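Local atomic coordinates of biphenyl 2,3-Dioxygenase Beta Subunit (Sphingobium yanoikuyae, PDB entry 2GBW), a protein that probably serves as the small, NTF2-like beta subunit of a ring-hydroxylating dioxygenase that adds oxygen to biphenyl. Residues Q31-L36 with L85-V90; V124-R129 with D167-F172. All blocks are in the same frame, centred on the assembly; numbering follows the deposited sequence.

Contact 1 (Q31-L36 with L85-V90); sequences QYREWL and LYSGQV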
loop_
_atom_site.group_PDB
_atom_site.type_symbol
_atom_site.label_atom_id
_atom_site.label_comp_id
_atom_site.label_asym_id
_atom_site.label_seq_id
_atom_site.Cartn_x
_atom_site.Cartn_y
_atom_site.Cartn_z
ATOM N N GLN B 31 -18.115 13.255 -22.020
ATOM C CA GLN B 31 -19.199 14.061 -22.590
ATOM C C GLN B 31 -19.785 15.059 -21.582
ATOM O O GLN B 31 -21.003 15.086 -21.344
ATOM C CB GLN B 31 -20.311 13.161 -23.176
ATOM C CG GLN B 31 -19.789 12.204 -24.230
ATOM C CD GLN B 31 -20.831 11.392 -24.859
ATOM O OE1 GLN B 31 -21.676 11.914 -25.641
ATOM N NE2 GLN B 31 -20.779 10.063 -24.605
ATOM N N TYR B 32 -18.947 15.949 -21.075
ATOM C CA TYR B 32 -19.343 16.855 -20.012
ATOM C C TYR B 32 -20.334 17.940 -20.424
ATOM O O TYR B 32 -21.184 18.339 -19.651
ATOM C CB TYR B 32 -18.104 17.469 -19.370
ATOM C CG TYR B 32 -17.209 16.424 -18.760
ATOM C CD1 TYR B 32 -17.681 15.605 -17.763
ATOM C CD2 TYR B 32 -15.912 16.238 -19.194
ATOM C CE1 TYR B 32 -16.900 14.659 -17.197
ATOM C CE2 TYR B 32 -15.119 15.272 -18.627
ATOM C CZ TYR B 32 -15.631 14.485 -17.629
ATOM O OH TYR B 32 -14.885 13.509 -17.032
ATOM N N ARG B 33 -20.219 18.415 -21.651
ATOM C CA ARG B 33 -21.123 19.443 -22.135
ATOM C C ARG B 33 -22.533 18.904 -22.292
ATOM O O ARG B 33 -23.502 19.540 -21.919
ATOM C CB ARG B 33 -20.628 19.971 -23.469
ATOM C CG ARG B 33 -19.488 20.934 -23.353
ATOM C CD ARG B 33 -18.901 21.213 -24.705
ATOM N NE ARG B 33 -18.069 22.405 -24.702
ATOM C CZ ARG B 33 -17.101 22.619 -25.578
ATOM N NH1 ARG B 33 -16.855 21.715 -26.508
ATOM N NH2 ARG B 33 -16.379 23.725 -25.522
ATOM N N GLU B 34 -22.621 17.719 -22.865
ATOM C CA GLU B 34 -23.871 17.008 -22.985
ATOM C C GLU B 34 -24.504 16.731 -21.621
ATOM O O GLU B 34 -25.706 16.844 -21.455
ATOM C CB GLU B 34 -23.628 15.723 -23.761
ATOM C CG GLU B 34 -23.264 15.967 -25.217
ATOM C CD GLU B 34 -21.766 15.921 -25.527
ATOM O OE1 GLU B 34 -20.930 16.360 -24.703
ATOM O OE2 GLU B 34 -21.430 15.452 -26.633
ATOM N N TRP B 35 -23.672 16.392 -20.642
ATOM C CA TRP B 35 -24.112 16.249 -19.260
ATOM C C TRP B 35 -24.705 17.536 -18.710
ATOM O O TRP B 35 -25.817 17.551 -18.202
ATOM C CB TRP B 35 -22.949 15.780 -18.379
ATOM C CG TRP B 35 -23.248 15.737 -16.925
ATOM C CD1 TRP B 35 -24.083 14.883 -16.296
ATOM C CD2 TRP B 35 -22.697 16.580 -15.912
ATOM N NE1 TRP B 35 -24.104 15.142 -14.956
ATOM C CE2 TRP B 35 -23.256 16.180 -14.693
ATOM C CE3 TRP B 35 -21.780 17.632 -15.919
ATOM C CZ2 TRP B 35 -22.930 16.790 -13.492
ATOM C CZ3 TRP B 35 -21.460 18.235 -14.731
ATOM C CH2 TRP B 35 -22.031 17.817 -13.534
ATOM N N LEU B 36 -23.936 18.614 -18.795
ATOM C CA LEU B 36 -24.397 19.918 -18.290
ATOM C C LEU B 36 -25.727 20.372 -18.902
ATOM O O LEU B 36 -26.577 20.916 -18.194
ATOM C CB LEU B 36 -23.335 20.977 -18.537
ATOM C CG LEU B 36 -23.287 22.185 -17.600
ATOM C CD1 LEU B 36 -23.209 21.745 -16.133
ATOM C CD2 LEU B 36 -22.126 23.050 -18.012
ATOM N N LEU B 85 -11.690 20.918 -18.962
ATOM C CA LEU B 85 -11.421 19.660 -19.628
ATOM C C LEU B 85 -11.598 19.757 -21.170
ATOM O O LEU B 85 -11.396 18.761 -21.858
ATOM C CB LEU B 85 -12.247 18.539 -18.999
ATOM C CG LEU B 85 -12.169 18.421 -17.469
ATOM C CD1 LEU B 85 -13.441 17.764 -16.923
ATOM C CD2 LEU B 85 -10.907 17.667 -17.011
ATOM N N TYR B 86 -11.934 20.954 -21.685
ATOM C CA TYR B 86 -12.125 21.239 -23.133
ATOM C C TYR B 86 -11.240 22.371 -23.637
ATOM O O TYR B 86 -10.370 22.184 -24.498
ATOM C CB TYR B 86 -13.539 21.719 -23.431
ATOM C CG TYR B 86 -14.568 20.663 -23.391
ATOM C CD1 TYR B 86 -15.141 20.299 -22.193
ATOM C CD2 TYR B 86 -14.991 20.028 -24.555
ATOM C CE1 TYR B 86 -16.091 19.355 -22.139
ATOM C CE2 TYR B 86 -15.941 19.054 -24.500
ATOM C CZ TYR B 86 -16.482 18.719 -23.281
ATOM O OH TYR B 86 -17.436 17.754 -23.197
ATOM N N SER B 87 -11.493 23.558 -23.084
ATOM C CA SER B 87 -10.910 24.813 -23.556
ATOM C C SER B 87 -9.435 24.956 -23.154
ATOM O O SER B 87 -8.815 26.019 -23.349
ATOM C CB SER B 87 -11.766 25.995 -23.060
ATOM O OG SER B 87 -13.109 25.874 -23.542
ATOM N N GLY B 88 -8.872 23.869 -22.625
ATOM C CA GLY B 88 -7.494 23.837 -22.231
ATOM C C GLY B 88 -6.754 22.597 -22.650
ATOM O O GLY B 88 -7.294 21.480 -22.564
ATOM N N GLN B 89 -5.545 22.819 -23.156
ATOM C CA GLN B 89 -4.483 21.825 -23.131
ATOM C C GLN B 89 -4.013 21.788 -21.658
ATOM O O GLN B 89 -3.262 22.666 -21.218
ATOM C CB GLN B 89 -3.258 22.169 -24.029
ATOM C CG GLN B 89 -3.290 23.478 -24.913
ATOM C CD GLN B 89 -2.944 24.770 -24.140
ATOM O OE1 GLN B 89 -3.195 25.889 -24.620
ATOM N NE2 GLN B 89 -2.357 24.616 -22.946
ATOM N N VAL B 90 -4.481 20.782 -20.927
ATOM C CA VAL B 90 -4.050 20.505 -19.573
ATOM C C VAL B 90 -3.115 19.303 -19.637
ATOM O O VAL B 90 -3.537 18.192 -19.920
ATOM C CB VAL B 90 -5.282 20.180 -18.642
ATOM C CG1 VAL B 90 -4.815 19.557 -17.377
ATOM C CG2 VAL B 90 -6.058 21.468 -18.341
#

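Contact 2 (V124-R129 with D167-F172); sequences VYRNRR and DKNLYF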
loop_
_atom_site.group_PDB
_atom_site.type_symbol
_atom_site.label_atom_id
_atom_site.label_comp_id
_atom_site.label_asym_id
_atom_site.label_seq_id
_atom_site.Cartn_x
_atom_site.Cartn_y
_atom_site.Cartn_z
ATOM N N VAL B 124 -15.565 5.267 -6.848
ATOM C CA VAL B 124 -14.897 5.864 -8.018
ATOM C C VAL B 124 -13.483 5.365 -8.053
ATOM O O VAL B 124 -12.740 5.550 -7.090
ATOM C CB VAL B 124 -14.824 7.425 -7.979
ATOM C CG1 VAL B 124 -14.116 7.933 -9.261
ATOM C CG2 VAL B 124 -16.229 8.040 -7.834
ATOM N N TYR B 125 -13.161 4.648 -9.116
ATOM C CA TYR B 125 -11.842 4.139 -9.372
ATOM C C TYR B 125 -11.202 4.944 -10.504
ATOM O O TYR B 125 -11.725 5.014 -11.594
ATOM C CB TYR B 125 -11.886 2.660 -9.811
ATOM C CG TYR B 125 -11.372 1.701 -8.824
ATOM C CD1 TYR B 125 -12.187 1.232 -7.811
ATOM C CD2 TYR B 125 -10.079 1.250 -8.895
ATOM C CE1 TYR B 125 -11.702 0.358 -6.866
ATOM C CE2 TYR B 125 -9.604 0.360 -7.985
ATOM C CZ TYR B 125 -10.431 -0.069 -6.964
ATOM O OH TYR B 125 -9.944 -0.928 -6.011
ATOM N N ARG B 126 -10.001 5.444 -10.241
ATOM C CA ARG B 126 -9.248 6.261 -11.181
ATOM C C ARG B 126 -7.875 5.665 -11.456
ATOM O O ARG B 126 -7.188 5.213 -10.523
ATOM C CB ARG B 126 -9.058 7.685 -10.647
ATOM C CG ARG B 126 -10.338 8.407 -10.175
ATOM C CD ARG B 126 -10.015 9.782 -9.545
ATOM N NE ARG B 126 -9.717 10.823 -10.517
ATOM C CZ ARG B 126 -9.251 12.040 -10.238
ATOM N NH1 ARG B 126 -8.856 12.330 -9.003
ATOM N NH2 ARG B 126 -9.080 12.935 -11.198
ATOM N N ASN B 127 -7.463 5.678 -12.727
ATOM C CA ASN B 127 -6.126 5.215 -13.146
ATOM C C ASN B 127 -5.510 6.237 -14.058
ATOM O O ASN B 127 -6.219 6.890 -14.833
ATOM C CB ASN B 127 -6.262 3.899 -13.939
ATOM C CG ASN B 127 -6.601 2.734 -13.076
ATOM O OD1 ASN B 127 -7.787 2.511 -12.767
ATOM N ND2 ASN B 127 -5.591 1.964 -12.681
ATOM N N ARG B 128 -4.205 6.442 -13.910
ATOM C CA ARG B 128 -3.491 7.279 -14.856
ATOM C C ARG B 128 -2.045 6.831 -14.931
ATOM O O ARG B 128 -1.573 6.020 -14.108
ATOM C CB ARG B 128 -3.553 8.754 -14.465
ATOM C CG ARG B 128 -2.862 9.079 -13.147
ATOM C CD ARG B 128 -3.073 10.585 -12.750
ATOM N NE ARG B 128 -2.637 11.491 -13.824
ATOM C CZ ARG B 128 -1.426 11.976 -13.948
ATOM N NH1 ARG B 128 -0.480 11.673 -13.053
ATOM N NH2 ARG B 128 -1.143 12.758 -14.983
ATOM N N ARG B 129 -1.443 7.296 -16.011
ATOM C CA ARG B 129 -0.048 7.004 -16.341
ATOM C C ARG B 129 0.168 5.487 -16.263
ATOM O O ARG B 129 -0.597 4.757 -16.900
ATOM C CB ARG B 129 0.849 7.831 -15.455
ATOM C CG ARG B 129 0.700 9.378 -15.657
ATOM C CD ARG B 129 0.975 9.830 -17.094
ATOM N NE ARG B 129 0.997 11.324 -17.142
ATOM C CZ ARG B 129 0.636 12.056 -18.183
ATOM N NH1 ARG B 129 0.214 11.474 -19.314
ATOM N NH2 ARG B 129 0.648 13.386 -18.099
ATOM N N ASP B 167 -5.273 11.346 -2.978
ATOM C CA ASP B 167 -5.183 11.492 -4.445
ATOM C C ASP B 167 -4.616 12.882 -4.681
ATOM O O ASP B 167 -4.740 13.751 -3.791
ATOM C CB ASP B 167 -6.602 11.368 -5.022
ATOM C CG ASP B 167 -6.703 11.235 -6.553
ATOM O OD1 ASP B 167 -5.808 11.650 -7.305
ATOM O OD2 ASP B 167 -7.803 10.724 -7.026
ATOM N N LYS B 168 -4.025 13.097 -5.859
ATOM C CA LYS B 168 -3.587 14.426 -6.262
ATOM C C LYS B 168 -4.701 15.446 -6.263
ATOM O O LYS B 168 -4.455 16.618 -5.997
ATOM C CB LYS B 168 -2.998 14.370 -7.678
ATOM C CG LYS B 168 -1.618 13.732 -7.756
ATOM C CD LYS B 168 -1.302 13.491 -9.235
ATOM C CE LYS B 168 0.188 13.127 -9.413
ATOM N NZ LYS B 168 0.568 11.890 -8.725
ATOM N N ASN B 169 -5.926 15.029 -6.616
ATOM C CA ASN B 169 -7.020 15.984 -6.742
ATOM C C ASN B 169 -8.355 15.282 -6.666
ATOM O O ASN B 169 -8.410 14.031 -6.631
ATOM C CB ASN B 169 -6.930 16.727 -8.064
ATOM C CG ASN B 169 -7.104 15.782 -9.306
ATOM O OD1 ASN B 169 -8.187 15.233 -9.585
ATOM N ND2 ASN B 169 -6.026 15.660 -10.070
ATOM N N LEU B 170 -9.410 16.077 -6.614
ATOM C CA LEU B 170 -10.798 15.596 -6.665
ATOM C C LEU B 170 -11.504 16.207 -7.845
ATOM O O LEU B 170 -12.726 16.518 -7.767
ATOM C CB LEU B 170 -11.545 15.940 -5.339
ATOM C CG LEU B 170 -11.193 15.147 -4.093
ATOM C CD1 LEU B 170 -11.735 15.802 -2.786
ATOM C CD2 LEU B 170 -11.754 13.736 -4.176
ATOM N N TYR B 171 -10.750 16.333 -8.950
ATOM C CA TYR B 171 -11.236 16.922 -10.193
ATOM C C TYR B 171 -11.947 15.853 -11.042
ATOM O O TYR B 171 -11.499 15.485 -12.148
ATOM C CB TYR B 171 -10.117 17.661 -11.002
ATOM C CG TYR B 171 -10.684 18.848 -11.746
ATOM C CD1 TYR B 171 -11.432 18.682 -12.914
ATOM C CD2 TYR B 171 -10.626 20.117 -11.209
ATOM C CE1 TYR B 171 -12.010 19.774 -13.573
ATOM C CE2 TYR B 171 -11.163 21.211 -11.860
ATOM C CZ TYR B 171 -11.909 21.035 -13.027
ATOM O OH TYR B 171 -12.478 22.117 -13.684
ATOM N N PHE B 172 -13.094 15.424 -10.521
ATOM C CA PHE B 172 -14.064 14.585 -11.266
ATOM C C PHE B 172 -15.438 14.906 -10.764
ATOM O O PHE B 172 -15.610 15.346 -9.643
ATOM C CB PHE B 172 -13.750 13.116 -11.103
ATOM C CG PHE B 172 -13.700 12.649 -9.698
ATOM C CD1 PHE B 172 -14.861 12.250 -9.043
ATOM C CD2 PHE B 172 -12.479 12.635 -9.005
ATOM C CE1 PHE B 172 -14.805 11.806 -7.726
ATOM C CE2 PHE B 172 -12.391 12.203 -7.698
ATOM C CZ PHE B 172 -13.519 11.791 -7.045
#

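Contact 1 (Q31-L36 with L85-V90)
At the first turn of helix 32-38, part of the helical layer of this NTF2-like fold, Tyr-86 from the loop after helix 75-84 lies against Tyr-32 and Arg-33. Tyr-86 OH accepts a hydrogen bond from Arg-33 N at 3.3 Å, with an N-H...O angle of 160°. Tyr-32 N is also close, 3.2 Å from Tyr-86 OH. The first amides of a helix have no carbonyl of an earlier turn to bind, and a tyrosine suits the spot because its long, rigid ring carries a polar atom to one of them, Arg-33 N, from a neighbouring loop.

Arg-33 covers one face of that ring. With CG anti to its own carbonyl carbon (chi1 -78°) and the chain extended as far as NE, the arginine runs out across the tyrosine, and Arg-33 CD lies over the face in a CH-pi contact, 3.9 Å from the centroid of the Tyr-86 ring. The guanidinium follows in an off-centre cation-pi contact, its plane turned 31° from the ring and Arg-33 NH1 reaching to 3.2 Å from Tyr-86 CD2. Its charge is also met by Glu-83 of helix 75-84, through a salt bridge from NH2. Tyr-32 CB meets the Tyr-86 ring at its edge, and on the apolar side Tyr-32 CE2 rests 3.5 Å from Leu-85 CD1.

Inward of this surface contact, Tyr-32 packs on Val-82 of helix 75-84 and Phe-27 of helix 10-28, and its ring meets that of Phe-173; the start of helix 32-38 is thus joined to both longer helices.

Contact 2 (V124-R129 with D167-F172)
Arg-126 holds one face of its guanidinium against Phe-172, whose CD2 sits over the centre of the group, 3.5 Å from Arg-126 CZ, with the two planes 59° apart. It projects from strand 115-128 of the curved NTF2-like sheet toward the C-terminal segment, where Asn-169 forms an Asx turn. The side-chain bend at chi3 (77°) turns the guanidinium so that Arg-126 NH1 and NH2 both grip Asn-169 OD1: NH2 lies on a lone pair in the carbonyl plane at 2.9 Å, whereas NH1 comes from above that plane. Tyr-171 N is the third donor to this oxygen, closing the turn.

Arg-126 NH1 also makes a salt bridge to Asp-167 OD2 at 2.8 Å, meeting the carboxylate from above its plane. That oxygen is shared with Thr-134 and with His-136 of the adjacent strand, a residue seen as a zinc ligand. Were Arg-126 replaced by an alanine, Asp-167 would probably lose its cationic mate here and the Asn-169 turn its tie to the strand.

Beyond the polar cluster, Val-124 suits the buried sheet surface: its branch puts CG1 over one face of the Phe-172 ring and Val-124 CG2 4.0 Å from Phe-172 CE1.

Contact 1 lies at the surface of the helical layer, whereas contact 2 is buried between the sheet and the C-terminal segment; their centres are about 16 Å apart. They meet directly where Leu-85 CG packs 4.1 Å from Tyr-171 CE1. The C-terminal segment continues the connection, since Phe-172 belongs to contact 2 and the next residue, Phe-173, meets the rings of Tyr-32 and Trp-35 in segment 31-36. Their relation to the observed zinc ligands differs: the side chain of Asp-167 is about 3 Å from that of His-136, while in contact 1 the side chain of Glu-34 stays about 11 Å from that of His-19. No zinc is bound to this chain in the model.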